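Local coordinates for nitroreductase family protein (Sphingopyxis sp., PDB 7DP1) that probably uses a bound flavin mononucleotide and NADPH to reduce nitro groups of dinitroaniline herbicides, at residues A[159-162]-A[163-167]. The protein carries 1 engineered substitution. Residues are numbered along the deposited sequence; the frame is centred on the assembly and turned at random.
Sequences QSVM and LLLVE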
loop_
_atom_site.group_PDB
_atom_site.type_symbol
_atom_site.label_atom_id
_atom_site.label_comp_id
_atom_site.label_asym_id
_atom_site.label_seq_id
_atom_site.Cartn_x
_atom_site.Cartn_y
_atom_site.Cartn_z
ATOM N N GLN A 159 -5.188 -0.825 1.588
ATOM C CA GLN A 159 -5.963 0.312 1.092
ATOM C C GLN A 159 -7.163 -0.153 0.255
ATOM O O GLN A 159 -8.212 0.479 0.253
ATOM C CB GLN A 159 -5.079 1.259 0.261
ATOM C CG GLN A 159 -5.827 2.403 -0.431
ATOM C CD GLN A 159 -6.307 3.477 0.540
ATOM O OE1 GLN A 159 -6.511 3.226 1.749
ATOM N NE2 GLN A 159 -6.497 4.683 0.021
ATOM N N SER A 160 -7.011 -1.246 -0.480
ATOM C CA SER A 160 -8.187 -1.793 -1.172
ATOM C C SER A 160 -9.297 -2.111 -0.174
ATOM O O SER A 160 -10.473 -1.731 -0.373
ATOM C CB SER A 160 -7.810 -3.037 -1.969
ATOM O OG SER A 160 -6.853 -2.695 -2.962
ATOM N N VAL A 161 -8.937 -2.783 0.920
ATOM C CA VAL A 161 -9.953 -3.138 1.919
ATOM C C VAL A 161 -10.618 -1.901 2.526
ATOM O O VAL A 161 -11.842 -1.805 2.614
ATOM C CB VAL A 161 -9.318 -4.011 3.015
ATOM C CG1 VAL A 161 -10.307 -4.283 4.154
ATOM C CG2 VAL A 161 -8.813 -5.311 2.374
ATOM N N MET A 162 -9.803 -0.932 2.917
ATOM C CA MET A 162 -10.315 0.255 3.578
ATOM C C MET A 162 -11.282 1.034 2.673
ATOM O O MET A 162 -12.300 1.552 3.121
ATOM C CB MET A 162 -9.142 1.134 4.005
ATOM C CG MET A 162 -8.334 0.505 5.146
ATOM S SD MET A 162 -7.112 1.670 5.747
ATOM C CE MET A 162 -5.833 1.437 4.527
ATOM N N LEU A 163 -10.953 1.124 1.386
ATOM C CA LEU A 163 -11.858 1.786 0.450
ATOM C C LEU A 163 -13.151 1.012 0.237
ATOM O O LEU A 163 -14.215 1.615 0.172
ATOM C CB LEU A 163 -11.163 2.000 -0.887
ATOM C CG LEU A 163 -10.030 3.026 -0.793
ATOM C CD1 LEU A 163 -9.317 3.147 -2.118
ATOM C CD2 LEU A 163 -10.636 4.353 -0.373
ATOM N N LEU A 164 -13.061 -0.318 0.147
ATOM C CA LEU A 164 -14.261 -1.144 -0.028
ATOM C C LEU A 164 -15.210 -1.040 1.165
ATOM O O LEU A 164 -16.435 -1.098 1.010
ATOM C CB LEU A 164 -13.876 -2.610 -0.233
ATOM C CG LEU A 164 -13.278 -2.888 -1.611
ATOM C CD1 LEU A 164 -12.504 -4.231 -1.656
ATOM C CD2 LEU A 164 -14.361 -2.849 -2.658
ATOM N N LEU A 165 -14.637 -0.907 2.357
ATOM C CA LEU A 165 -15.436 -0.763 3.564
ATOM C C LEU A 165 -16.275 0.495 3.486
ATOM O O LEU A 165 -17.490 0.465 3.674
ATOM C CB LEU A 165 -14.530 -0.717 4.798
ATOM C CG LEU A 165 -13.894 -2.048 5.208
ATOM C CD1 LEU A 165 -12.896 -1.827 6.339
ATOM C CD2 LEU A 165 -14.982 -3.049 5.631
ATOM N N VAL A 166 -15.602 1.604 3.192
ATOM C CA VAL A 166 -16.233 2.912 3.057
ATOM C C VAL A 166 -17.361 2.865 2.045
ATOM O O VAL A 166 -18.472 3.378 2.296
ATOM C CB VAL A 166 -15.199 3.971 2.633
ATOM C CG1 VAL A 166 -15.876 5.203 2.062
ATOM C CG2 VAL A 166 -14.306 4.333 3.818
ATOM N N GLU A 167 -17.077 2.237 0.911
ATOM C CA GLU A 167 -18.073 2.043 -0.145
ATOM C C GLU A 167 -19.301 1.292 0.363
ATOM O O GLU A 167 -20.419 1.548 -0.090
ATOM C CB GLU A 167 -17.463 1.281 -1.323
ATOM C CG GLU A 167 -18.409 1.075 -2.503
ATOM C CD GLU A 167 -17.819 0.181 -3.584
ATOM O OE1 GLU A 167 -17.336 -0.918 -3.241
ATOM O OE2 GLU A 167 -17.849 0.567 -4.774
#
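Gln159 and Leu163, one helical turn apart, meet where the flat amide of the first slants across the branched end of the second. The glutamine CG lies anti to its own backbone N (chi1 174°), and a bend at chi2 (72°) turns one amide face toward Leu163, leaving Gln159 NE2 3.9 Å from Leu163 CD1. Glutamine suits the place because its CG and amide face can lie against leucine while NE2 donates to Ser160 OG of the second subunit; Ser160, small and polar, also bonds Met156 O in its own chain. With alanine in place of the glutamine, the serine of the second subunit would probably lose its amide partner, and one side of Leu163 its cover. On another face, Val161 and Leu165 run side by side, Val161 CG1 lying 4.2 Å from Leu165 CD1; branched and apolar, they suit packing on Ala41 and Ile37, respectively, of helix 31-41. Leu165 N bonds Val161 O at 2.9 Å, and Leu163 N holds Gln159 O at 3.0 Å. Slender, flexible Met162 packs on Ser172 and Pro174, about 6 Å from an FMN. These i to i+4 pairs form the C-terminal turns of helix 148-167, largely buried and meeting the second subunit, in the FMN-dependent nitroreductase fold.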